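PDB 7D5M: oxidoreductase from Azotobacter vinelandii, which binds NAD+ and, as an inositol dehydrogenase homolog of the Gfo/Idh/MocA family, probably catalyses NAD-dependent oxidation of an inositol or a related sugar or polyol. Local coordinates for residues S200-L203 with G204-T208; G309-P313 with G314-D318; F46-D49 with P50-R54; A380-G384 with V385-Y389. One frame throughout, in Å; residues are numbered along the deposited sequence.

How the contacts relate
Along the chain the four contacts follow in series, 3, 1, 2 and 4, and none nests within or crosses another, since each is a turn or helix end whose two segments adjoin. Contact 3 closes the bend from strand 39-45 into helix 50-59, at the adenosine end of NAD in the Rossmann domain. The other three belong to the C-terminal alpha/beta domain. Contact 1 starts helix 202-217, contact 2 folds the loop between strand 301-305 and helix 329-349, and contact 4 turns helix 363-381 into strand 387-388. Contacts 1 and 4 come within about 6 Å at their nearest atoms; the centres of contacts 2 and 3 are about 43 Å apart.

Contact 1 of 4, residues S200-L203 with G204-T208; sequences SYVL and GDVGT
Val202 O receives two backbone N-H groups, from Val206 N and Gly207 N, each 2.9 Å from that oxygen; the bond from five residues on marks a pi-type turn, which widens the first coil of helix 202-217. Just before it, Tyr201 at the N-cap position gives its carbonyl O to Asp205 N at 2.9 Å. Ser200, with its short hydroxyl arm, serves the helix start as well: its OG accepts from Gly204 N at 3.1 Å, an approach that suits a glycine with no side chain beside the hydroxyl.

In Tyr201 and Asp205 chi1 (168° and -165°) sets each CG opposite its own backbone N, bringing ring and carboxylate together, their planes 41° apart, with Tyr201 CE1 3.8 Å from Asp205 OD2. A water joins their polar ends, 2.8 Å from Tyr201 OH and donating to Asp205 OD2. Each side chain has a further partner: the phenol bonds to His177, and Asp205 OD1 pairs with Arg191, probably helping to position an arginine that binds NAD. The Asp205 side chain itself comes within about 4 Å of the cofactor. Valines fit the apolar side of the turn: Val202 lays CG1 over one face of the Tyr201 ring and sets CB 3.9 Å from Val206 CG2. Thr208 folds back on its own helix, OG1 donating to Gly204 O from above the carbonyl plane.

Leu203 and Val202 pack against strand 255-261, with Leu203 also reaching strand 243-250, while Ser200, Leu203 and Thr208 touch helix 363-381.

Contact 2 of 4, residues G309-P313 with G314-D318; sequences GYLHP and GALLD
His312 and Pro313 meet the residues that follow them in a pair of overlapping beta turns, which fold part of the long loop between strand 301-305 and helix 329-349 of the C-terminal domain.

Within the turns the hydrogen bonds join backbone atoms. His312 O accepts from Ala315 N at 2.9 Å, and one residue on Pro313 O accepts from Leu316 N at 3.1 Å. In both the N-H comes in from above the carbonyl plane, an approach that goes with the tight three-residue spacing. A further bond, from Leu317 N to Pro313 O, is long and weak. Proline suits the second place of the first turn: its ring fixes phi near the value needed (-62°), and its nitrogen has no hydrogen to satisfy. Gly314 takes the third place.

Apolar contact fills the inner side. Leu311 points CB toward 314-318 and Leu316 toward 309-313, and chi1 (-62° and -69°) sets each CG opposite its carbonyl carbon, so that the branches meet. Ala315, with just a methyl, places its CB 4.3 Å from Leu311 CB. Beneath them lies helix 148-158: Leu311 rests on Leu149, and Gln152 both touches Ala315 and accepts from His312 N. The imidazole of His312 leads away from the turn to Glu161.

The branched ends of the two leucines cross, with Leu311 CD1 3.9 Å from Leu316 CD2, while Leu316 CD1 turns to Leu311 O at the same separation.

Contact 3 of 4, residues F46-D49 with P50-R54; sequences FDID and PGRGR. With NAD (nicotinamide-adenine-dinucleotide), chain B.
Asp47 and Arg52 form a two-bond salt bridge through NE and NH2, each carboxylate oxygen taking one guanidinium nitrogen. Arg52 NE donates to Asp47 OD2 at 2.8 Å in a nearly straight bond (167°), and Arg52 NH2 donates to the syn lone pair of Asp47 OD1 at 2.9 Å. The pairing is not coplanar: the planes are 43° apart, and NE meets OD2 from above the carboxylate. Arginine has the length to reach back from the first turn of helix 50-59, and the bend at chi3 (65°) turns the flank of its head to Asp47.

Asp47 OD1 has a second donor, Asp49 N on its anti side, which makes an Asx turn and fixes the carboxylate's rotation. The same Asp47 OD1 lies 2.9 Å from NAD O2B, a hydroxyl of the adenosine ribose; Ile48 N donates to this O2B at 3.3 Å. An acidic residue placed here, just after the second strand of a Rossmann fold, is familiar in NAD-binding enzymes; Arg52 probably tempers its charge.

Asp49 lies crosswise to Arg52. Its CB covers one face of the guanidinium, while OD1 caps the helix by accepting from Arg52 N at 3.1 Å. Pro50, lacking an N-H, suits the first helical place, and Gly53 allows Asp47 CB to come within 3.5 Å of its CA.

The turn joins strand 39-45, an outermost strand of the parallel sheet, to helix 50-59. Phe46 CD2 is 3.7 Å from Gly53 O, and the ring packs on Leu60 just after the helix; Arg52 also touches Arg21 and Asn22 of the loop after strand 12-16.

Contact 4 of 4, residues A380-G384 with V385-Y389; sequences ADRGG and VWVDY
Arg382, the residue before the C-prime glycine of the Schellman motif that ends helix 363-381, lies against Val385 and Val387. That glycine is Gly383: with phi at 81°, a value natural to glycine, it turns the chain so that Gly384 N bonds back to Ser379 O and Gly383 N to Ala380 O. Gly384, also at positive phi, continues the reversal and leads the chain toward strand 387-388.

The arginine can be followed outward. Arg382 CB, pointing toward 385-389, begins the contact 3.9 Å from Val385 CG2. CG and CD then carry the chain outward, extended until the bend at chi3 (56°) brings the head back over the valine. There Arg382 CZ lies 3.9 Å from Val385 CG2, with NE equally near, and the methyl sits over one face of the guanidinium, offset toward its rim. NH2 meets the same methyl, while Arg382 NH1 reaches on to Val387 CG1 at 3.6 Å. The two side chains of Arg382 and Val385 thus run crosswise; arginine suits a place at the surface, where its flat head can lie on an aliphatic group and still meet solvent.

Strand 387-388 borders strand 223-231 at the sheet's edge, with Val387 bonded to Leu226 through the backbone. Near the bend Trp386 NE1 makes a weak hydrogen bond to Gly384 O of the third subunit, and the reverse pair repeats it. On the other branch of Val385, CG1 presses to 3.3 Å from Arg382 O.

Contact 1 of 4, residues S200-L203 with G204-T208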
loop_
_atom_site.group_PDB
_atom_site.type_symbol
_atom_site.label_atom_id
_atom_site.label_comp_id
_atom_site.label_asym_id
_atom_site.label_seq_id
_atom_site.Cartn_x
_atom_site.Cartn_y
_atom_site.Cartn_z
ATOM N N SER A 200 -5.829 -11.869 -32.813
ATOM C CA SER A 200 -5.774 -11.962 -31.335
ATOM C C SER A 200 -6.696 -10.927 -30.707
ATOM O O SER A 200 -7.056 -9.931 -31.376
ATOM C CB SER A 200 -4.354 -11.844 -30.855
ATOM O OG SER A 200 -4.095 -10.567 -30.311
ATOM N N TYR A 201 -7.075 -11.155 -29.453
ATOM C CA TYR A 201 -7.732 -10.113 -28.636
ATOM C C TYR A 201 -6.692 -9.572 -27.642
ATOM O O TYR A 201 -6.011 -8.599 -28.005
ATOM C CB TYR A 201 -9.058 -10.594 -28.036
ATOM C CG TYR A 201 -9.574 -9.639 -26.992
ATOM C CD1 TYR A 201 -9.319 -8.279 -27.096
ATOM C CD2 TYR A 201 -10.277 -10.081 -25.882
ATOM C CE1 TYR A 201 -9.745 -7.387 -26.129
ATOM C CE2 TYR A 201 -10.729 -9.197 -24.915
ATOM C CZ TYR A 201 -10.459 -7.847 -25.037
ATOM O OH TYR A 201 -10.867 -6.972 -24.068
ATOM N N VAL A 202 -6.533 -10.159 -26.452
ATOM C CA VAL A 202 -5.753 -9.480 -25.367
ATOM C C VAL A 202 -4.252 -9.380 -25.692
ATOM O O VAL A 202 -3.627 -8.431 -25.188
ATOM C CB VAL A 202 -5.993 -10.079 -23.967
ATOM C CG1 VAL A 202 -7.425 -9.820 -23.521
ATOM C CG2 VAL A 202 -5.611 -11.545 -23.860
ATOM N N LEU A 203 -3.658 -10.292 -26.468
ATOM C CA LEU A 203 -2.208 -10.187 -26.801
ATOM C C LEU A 203 -1.962 -8.824 -27.453
ATOM O O LEU A 203 -1.070 -8.074 -26.997
ATOM C CB LEU A 203 -1.815 -11.326 -27.743
ATOM C CG LEU A 203 -1.721 -12.702 -27.088
ATOM C CD1 LEU A 203 -1.746 -13.796 -28.149
ATOM C CD2 LEU A 203 -0.486 -12.813 -26.216
ATOM N N GLY A 204 -2.759 -8.519 -28.473
ATOM C CA GLY A 204 -2.663 -7.275 -29.255
ATOM C C GLY A 204 -3.211 -6.095 -28.484
ATOM O O GLY A 204 -2.630 -4.993 -28.580
ATOM N N ASP A 205 -4.296 -6.296 -27.740
ATOM C CA ASP A 205 -5.048 -5.171 -27.129
ATOM C C ASP A 205 -4.273 -4.634 -25.921
ATOM O O ASP A 205 -4.204 -3.396 -25.739
ATOM C CB ASP A 205 -6.460 -5.589 -26.734
ATOM C CG ASP A 205 -7.352 -4.402 -26.443
ATOM O OD1 ASP A 205 -7.573 -3.608 -27.367
ATOM O OD2 ASP A 205 -7.791 -4.261 -25.287
ATOM N N VAL A 206 -3.728 -5.523 -25.094
ATOM C CA VAL A 206 -3.112 -5.076 -23.813
ATOM C C VAL A 206 -1.688 -5.617 -23.663
ATOM O O VAL A 206 -0.849 -4.863 -23.182
ATOM C CB VAL A 206 -4.026 -5.390 -22.614
ATOM C CG1 VAL A 206 -5.306 -4.556 -22.669
ATOM C CG2 VAL A 206 -4.341 -6.872 -22.488
ATOM N N GLY A 207 -1.395 -6.847 -24.088
ATOM C CA GLY A 207 -0.054 -7.437 -23.916
ATOM C C GLY A 207 1.047 -6.577 -24.522
ATOM O O GLY A 207 2.154 -6.509 -23.942
ATOM N N THR A 208 0.772 -5.931 -25.654
ATOM C CA THR A 208 1.789 -5.165 -26.422
ATOM C C THR A 208 2.176 -3.884 -25.672
ATOM O O THR A 208 3.253 -3.336 -25.968
ATOM C CB THR A 208 1.318 -4.839 -27.842
ATOM O OG1 THR A 208 0.000 -4.306 -27.766
ATOM C CG2 THR A 208 1.345 -6.046 -28.750
HETATM O O HOH W 1 -8.522 -5.823 -23.138
#

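Contact 2 of 4, residues G309-P313 with G314-D318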
loop_
_atom_site.group_PDB
_atom_site.type_symbol
_atom_site.label_atom_id
_atom_site.label_comp_id
_atom_site.label_asym_id
_atom_site.label_seq_id
_atom_site.Cartn_x
_atom_site.Cartn_y
_atom_site.Cartn_z
ATOM N N GLY A 309 14.865 15.684 -7.753
ATOM C CA GLY A 309 16.204 16.062 -8.253
ATOM C C GLY A 309 17.176 14.898 -8.370
ATOM O O GLY A 309 18.169 15.034 -9.107
ATOM N N TYR A 310 16.927 13.778 -7.687
ATOM C CA TYR A 310 17.770 12.556 -7.761
ATOM C C TYR A 310 17.512 11.769 -9.053
ATOM O O TYR A 310 18.252 10.802 -9.293
ATOM C CB TYR A 310 17.582 11.675 -6.524
ATOM C CG TYR A 310 16.160 11.295 -6.192
ATOM C CD1 TYR A 310 15.437 10.430 -7.002
ATOM C CD2 TYR A 310 15.547 11.774 -5.042
ATOM C CE1 TYR A 310 14.126 10.096 -6.706
ATOM C CE2 TYR A 310 14.244 11.426 -4.714
ATOM C CZ TYR A 310 13.536 10.577 -5.551
ATOM O OH TYR A 310 12.257 10.234 -5.240
ATOM N N LEU A 311 16.506 12.137 -9.856
ATOM C CA LEU A 311 16.205 11.422 -11.124
ATOM C C LEU A 311 17.241 11.799 -12.184
ATOM O O LEU A 311 17.789 12.917 -12.130
ATOM C CB LEU A 311 14.802 11.770 -11.639
ATOM C CG LEU A 311 13.639 11.378 -10.731
ATOM C CD1 LEU A 311 12.327 11.878 -11.311
ATOM C CD2 LEU A 311 13.585 9.871 -10.517
ATOM N N HIS A 312 17.430 10.917 -13.158
ATOM C CA HIS A 312 18.220 11.196 -14.380
ATOM C C HIS A 312 17.608 12.394 -15.108
ATOM O O HIS A 312 16.392 12.593 -15.105
ATOM C CB HIS A 312 18.304 9.948 -15.260
ATOM C CG HIS A 312 19.236 8.899 -14.754
ATOM N ND1 HIS A 312 20.566 8.833 -15.157
ATOM C CD2 HIS A 312 19.035 7.846 -13.933
ATOM C CE1 HIS A 312 21.139 7.792 -14.587
ATOM N NE2 HIS A 312 20.220 7.167 -13.829
ATOM N N PRO A 313 18.435 13.232 -15.779
ATOM C CA PRO A 313 17.939 14.478 -16.362
ATOM C C PRO A 313 16.860 14.262 -17.437
ATOM O O PRO A 313 15.921 15.050 -17.467
ATOM C CB PRO A 313 19.205 15.166 -16.917
ATOM C CG PRO A 313 20.226 14.041 -17.057
ATOM C CD PRO A 313 19.882 13.036 -15.974
ATOM N N GLY A 314 16.976 13.195 -18.234
ATOM C CA GLY A 314 15.965 12.774 -19.228
ATOM C C GLY A 314 14.583 12.622 -18.606
ATOM O O GLY A 314 13.580 12.893 -19.309
ATOM N N ALA A 315 14.521 12.201 -17.341
ATOM C CA ALA A 315 13.266 11.880 -16.626
ATOM C C ALA A 315 12.626 13.150 -16.038
ATOM O O ALA A 315 11.472 13.053 -15.580
ATOM C CB ALA A 315 13.524 10.817 -15.582
ATOM N N LEU A 316 13.309 14.306 -16.064
ATOM C CA LEU A 316 12.782 15.579 -15.493
ATOM C C LEU A 316 12.298 16.520 -16.604
ATOM O O LEU A 316 11.556 17.449 -16.289
ATOM C CB LEU A 316 13.866 16.246 -14.638
ATOM C CG LEU A 316 14.210 15.506 -13.348
ATOM C CD1 LEU A 316 15.522 16.013 -12.750
ATOM C CD2 LEU A 316 13.088 15.607 -12.337
ATOM N N LEU A 317 12.682 16.277 -17.856
ATOM C CA LEU A 317 12.418 17.223 -18.979
ATOM C C LEU A 317 10.917 17.542 -19.083
ATOM O O LEU A 317 10.571 18.721 -19.271
ATOM C CB LEU A 317 12.928 16.612 -20.283
ATOM C CG LEU A 317 14.434 16.713 -20.522
ATOM C CD1 LEU A 317 14.823 15.910 -21.750
ATOM C CD2 LEU A 317 14.863 18.169 -20.665
ATOM N N ASP A 318 10.050 16.539 -18.934
ATOM C CA ASP A 318 8.609 16.675 -19.265
ATOM C C ASP A 318 7.765 17.024 -18.033
ATOM O O ASP A 318 6.539 17.107 -18.192
ATOM C CB ASP A 318 8.089 15.419 -19.966
ATOM C CG ASP A 318 8.654 15.219 -21.360
ATOM O OD1 ASP A 318 9.231 16.190 -21.915
ATOM O OD2 ASP A 318 8.524 14.096 -21.879
#

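Contact 3 of 4, residues F46-D49 with P50-R54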
loop_
_atom_site.group_PDB
_atom_site.type_symbol
_atom_site.label_atom_id
_atom_site.label_comp_id
_atom_site.label_asym_id
_atom_site.label_seq_id
_atom_site.Cartn_x
_atom_site.Cartn_y
_atom_site.Cartn_z
ATOM N N PHE A 46 -14.654 11.669 -38.749
ATOM C CA PHE A 46 -14.706 11.328 -37.305
ATOM C C PHE A 46 -15.492 10.041 -37.034
ATOM O O PHE A 46 -15.273 9.453 -35.972
ATOM C CB PHE A 46 -15.311 12.484 -36.511
ATOM C CG PHE A 46 -14.419 13.694 -36.432
ATOM C CD1 PHE A 46 -13.256 13.656 -35.672
ATOM C CD2 PHE A 46 -14.705 14.842 -37.151
ATOM C CE1 PHE A 46 -12.421 14.763 -35.610
ATOM C CE2 PHE A 46 -13.867 15.946 -37.093
ATOM C CZ PHE A 46 -12.729 15.906 -36.318
ATOM N N ASP A 47 -16.380 9.615 -37.932
ATOM C CA ASP A 47 -17.400 8.591 -37.585
ATOM C C ASP A 47 -17.741 7.742 -38.816
ATOM O O ASP A 47 -17.693 8.273 -39.939
ATOM C CB ASP A 47 -18.613 9.301 -36.977
ATOM C CG ASP A 47 -19.484 8.459 -36.064
ATOM O OD1 ASP A 47 -19.862 7.346 -36.481
ATOM O OD2 ASP A 47 -19.788 8.929 -34.934
ATOM N N ILE A 48 -18.097 6.470 -38.600
ATOM C CA ILE A 48 -18.651 5.579 -39.662
ATOM C C ILE A 48 -20.006 6.127 -40.122
ATOM O O ILE A 48 -20.375 5.881 -41.278
ATOM C CB ILE A 48 -18.756 4.112 -39.189
ATOM C CG1 ILE A 48 -19.097 3.162 -40.344
ATOM C CG2 ILE A 48 -19.746 3.959 -38.041
ATOM C CD1 ILE A 48 -17.998 3.027 -41.379
ATOM N N ASP A 49 -20.725 6.820 -39.235
ATOM C CA ASP A 49 -21.994 7.529 -39.541
ATOM C C ASP A 49 -21.602 8.958 -39.897
ATOM O O ASP A 49 -21.269 9.733 -39.007
ATOM C CB ASP A 49 -22.957 7.406 -38.357
ATOM C CG ASP A 49 -24.238 8.217 -38.431
ATOM O OD1 ASP A 49 -24.287 9.208 -39.171
ATOM O OD2 ASP A 49 -25.181 7.858 -37.705
ATOM N N PRO A 50 -21.554 9.324 -41.199
ATOM C CA PRO A 50 -21.001 10.613 -41.607
ATOM C C PRO A 50 -21.777 11.808 -41.033
ATOM O O PRO A 50 -21.142 12.818 -40.732
ATOM C CB PRO A 50 -21.054 10.637 -43.143
ATOM C CG PRO A 50 -21.786 9.377 -43.562
ATOM C CD PRO A 50 -21.992 8.506 -42.341
ATOM N N GLY A 51 -23.107 11.693 -40.935
ATOM C CA GLY A 51 -23.970 12.711 -40.298
ATOM C C GLY A 51 -23.531 12.983 -38.866
ATOM O O GLY A 51 -23.387 14.172 -38.486
ATOM N N ARG A 52 -23.302 11.922 -38.095
ATOM C CA ARG A 52 -22.888 12.027 -36.670
ATOM C C ARG A 52 -21.436 12.531 -36.599
ATOM O O ARG A 52 -21.121 13.295 -35.668
ATOM C CB ARG A 52 -23.087 10.680 -35.973
ATOM C CG ARG A 52 -22.781 10.705 -34.483
ATOM C CD ARG A 52 -23.199 9.398 -33.837
ATOM N NE ARG A 52 -22.400 8.292 -34.345
ATOM C CZ ARG A 52 -22.783 7.021 -34.381
ATOM N NH1 ARG A 52 -23.982 6.667 -33.935
ATOM N NH2 ARG A 52 -21.971 6.103 -34.884
ATOM N N GLY A 53 -20.583 12.145 -37.557
ATOM C CA GLY A 53 -19.200 12.653 -37.643
ATOM C C GLY A 53 -19.178 14.165 -37.813
ATOM O O GLY A 53 -18.369 14.827 -37.156
ATOM N N ARG A 54 -20.041 14.707 -38.672
ATOM C CA ARG A 54 -20.092 16.162 -38.947
ATOM C C ARG A 54 -20.694 16.888 -37.737
ATOM O O ARG A 54 -20.150 17.938 -37.357
ATOM C CB ARG A 54 -20.880 16.476 -40.220
ATOM C CG ARG A 54 -20.954 17.966 -40.518
ATOM C CD ARG A 54 -21.478 18.302 -41.900
ATOM N NE ARG A 54 -20.531 17.920 -42.941
ATOM C CZ ARG A 54 -20.703 16.928 -43.818
ATOM N NH1 ARG A 54 -21.799 16.185 -43.809
ATOM N NH2 ARG A 54 -19.759 16.683 -44.709
HETATM P PA NAD B . -14.381 2.616 -30.563
HETATM O O1A NAD B . -15.204 1.554 -31.225
HETATM O O2A NAD B . -14.705 3.077 -29.178
HETATM O O5B NAD B . -14.322 3.892 -31.537
HETATM C C5B NAD B . -14.270 3.767 -32.992
HETATM C C4B NAD B . -14.529 5.133 -33.581
HETATM O O4B NAD B . -14.132 5.162 -34.976
HETATM C C3B NAD B . -15.998 5.577 -33.574
HETATM O O3B NAD B . -16.069 6.986 -33.405
HETATM C C2B NAD B . -16.467 5.137 -34.965
HETATM O O2B NAD B . -17.613 5.805 -35.439
HETATM C C1B NAD B . -15.239 5.530 -35.773
HETATM N N9A NAD B . -15.099 4.853 -37.053
HETATM C C8A NAD B . -15.229 3.508 -37.282
HETATM N N7A NAD B . -14.977 3.168 -38.521
HETATM C C5A NAD B . -14.639 4.358 -39.145
HETATM C C6A NAD B . -14.251 4.650 -40.468
HETATM N N6A NAD B . -14.111 3.726 -41.421
HETATM N N1A NAD B . -13.970 5.944 -40.761
HETATM C C2A NAD B . -14.108 6.863 -39.793
HETATM N N3A NAD B . -14.450 6.702 -38.513
HETATM C C4A NAD B . -14.708 5.408 -38.249
HETATM O O3 NAD B . -12.831 2.152 -30.538
HETATM P PN NAD B . -11.645 2.594 -29.525
HETATM O O1N NAD B . -11.709 1.757 -28.277
HETATM O O2N NAD B . -11.660 4.087 -29.389
HETATM O O5D NAD B . -10.339 2.130 -30.330
HETATM C C5D NAD B . -10.012 2.667 -31.613
HETATM C C4D NAD B . -8.577 2.299 -31.870
HETATM O O4D NAD B . -7.764 2.813 -30.784
HETATM C C3D NAD B . -8.310 0.789 -31.906
HETATM O O3D NAD B . -7.296 0.510 -32.855
HETATM C C2D NAD B . -7.849 0.483 -30.476
HETATM O O2D NAD B . -7.019 -0.665 -30.388
HETATM C C1D NAD B . -7.051 1.751 -30.164
HETATM N N1N NAD B . -6.919 2.062 -28.708
HETATM C C2N NAD B . -5.667 2.315 -28.189
HETATM C C3N NAD B . -5.498 2.558 -26.825
HETATM C C7N NAD B . -4.121 2.983 -26.361
HETATM O O7N NAD B . -3.293 3.345 -27.205
HETATM N N7N NAD B . -3.880 2.976 -25.054
HETATM C C4N NAD B . -6.597 2.418 -25.971
HETATM C C5N NAD B . -7.854 2.145 -26.511
HETATM C C6N NAD B . -8.006 2.123 -27.880
HETATM O O HOH W 2 -19.008 11.408 -34.155
#

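Contact 4 of 4, residues A380-G384 with V385-Y389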
loop_
_atom_site.group_PDB
_atom_site.type_symbol
_atom_site.label_atom_id
_atom_site.label_comp_id
_atom_site.label_asym_id
_atom_site.label_seq_id
_atom_site.Cartn_x
_atom_site.Cartn_y
_atom_site.Cartn_z
ATOM N N ALA A 380 0.682 -20.506 -29.911
ATOM C CA ALA A 380 -0.584 -20.869 -29.230
ATOM C C ALA A 380 -1.349 -21.870 -30.095
ATOM O O ALA A 380 -1.850 -22.861 -29.547
ATOM C CB ALA A 380 -1.425 -19.646 -28.968
ATOM N N ASP A 381 -1.413 -21.614 -31.401
ATOM C CA ASP A 381 -2.152 -22.451 -32.380
ATOM C C ASP A 381 -1.492 -23.834 -32.482
ATOM O O ASP A 381 -2.220 -24.800 -32.801
ATOM C CB ASP A 381 -2.245 -21.749 -33.737
ATOM C CG ASP A 381 -3.287 -20.645 -33.790
ATOM O OD1 ASP A 381 -4.052 -20.503 -32.820
ATOM O OD2 ASP A 381 -3.328 -19.937 -34.811
ATOM N N ARG A 382 -0.190 -23.935 -32.203
ATOM C CA ARG A 382 0.571 -25.216 -32.205
ATOM C C ARG A 382 0.622 -25.822 -30.794
ATOM O O ARG A 382 1.471 -26.701 -30.571
ATOM C CB ARG A 382 1.969 -24.974 -32.773
ATOM C CG ARG A 382 1.968 -24.625 -34.255
ATOM C CD ARG A 382 3.350 -24.236 -34.726
ATOM N NE ARG A 382 4.311 -25.300 -34.445
ATOM C CZ ARG A 382 5.635 -25.162 -34.448
ATOM N NH1 ARG A 382 6.192 -23.991 -34.721
ATOM N NH2 ARG A 382 6.401 -26.206 -34.176
ATOM N N GLY A 383 -0.254 -25.382 -29.887
ATOM C CA GLY A 383 -0.431 -25.947 -28.535
ATOM C C GLY A 383 0.611 -25.445 -27.543
ATOM O O GLY A 383 0.963 -26.210 -26.624
ATOM N N GLY A 384 1.109 -24.214 -27.723
ATOM C CA GLY A 384 1.993 -23.522 -26.759
ATOM C C GLY A 384 3.410 -24.068 -26.748
ATOM O O GLY A 384 3.958 -24.274 -25.661
ATOM N N VAL A 385 4.006 -24.267 -27.925
ATOM C CA VAL A 385 5.375 -24.825 -28.096
ATOM C C VAL A 385 6.343 -23.674 -28.377
ATOM O O VAL A 385 5.883 -22.596 -28.851
ATOM C CB VAL A 385 5.387 -25.885 -29.218
ATOM C CG1 VAL A 385 4.353 -26.964 -28.947
ATOM C CG2 VAL A 385 5.161 -25.271 -30.591
ATOM N N TRP A 386 7.625 -23.876 -28.082
ATOM C CA TRP A 386 8.689 -22.887 -28.382
ATOM C C TRP A 386 8.757 -22.667 -29.894
ATOM O O TRP A 386 8.774 -23.666 -30.644
ATOM C CB TRP A 386 10.040 -23.332 -27.832
ATOM C CG TRP A 386 10.097 -23.306 -26.338
ATOM C CD1 TRP A 386 9.948 -24.363 -25.491
ATOM C CD2 TRP A 386 10.277 -22.145 -25.510
ATOM N NE1 TRP A 386 10.040 -23.943 -24.191
ATOM C CE2 TRP A 386 10.244 -22.588 -24.171
ATOM C CE3 TRP A 386 10.468 -20.784 -25.769
ATOM C CZ2 TRP A 386 10.408 -21.715 -23.094
ATOM C CZ3 TRP A 386 10.623 -19.922 -24.705
ATOM C CH2 TRP A 386 10.598 -20.383 -23.389
ATOM N N VAL A 387 8.764 -21.405 -30.313
ATOM C CA VAL A 387 8.975 -21.009 -31.731
ATOM C C VAL A 387 10.149 -20.034 -31.778
ATOM O O VAL A 387 10.345 -19.248 -30.814
ATOM C CB VAL A 387 7.703 -20.421 -32.366
ATOM C CG1 VAL A 387 6.528 -21.374 -32.219
ATOM C CG2 VAL A 387 7.363 -19.044 -31.808
ATOM N N ASP A 388 10.934 -20.111 -32.850
ATOM C CA ASP A 388 11.997 -19.117 -33.140
ATOM C C ASP A 388 11.324 -17.773 -33.403
ATOM O O ASP A 388 10.277 -17.749 -34.075
ATOM C CB ASP A 388 12.863 -19.558 -34.316
ATOM C CG ASP A 388 13.699 -20.777 -33.988
ATOM O OD1 ASP A 388 13.890 -21.051 -32.776
ATOM O OD2 ASP A 388 14.159 -21.441 -34.943
ATOM N N TYR A 389 11.903 -16.696 -32.883
ATOM C CA TYR A 389 11.285 -15.354 -32.972
ATOM C C TYR A 389 11.679 -14.686 -34.300
ATOM O O TYR A 389 10.701 -14.171 -34.875
ATOM C CB TYR A 389 11.640 -14.542 -31.733
ATOM C CG TYR A 389 10.839 -13.277 -31.617
ATOM C CD1 TYR A 389 9.499 -13.312 -31.271
ATOM C CD2 TYR A 389 11.414 -12.051 -31.894
ATOM C CE1 TYR A 389 8.755 -12.151 -31.169
ATOM C CE2 TYR A 389 10.684 -10.879 -31.799
ATOM C CZ TYR A 389 9.349 -10.932 -31.432
ATOM O OH TYR A 389 8.600 -9.797 -31.320
#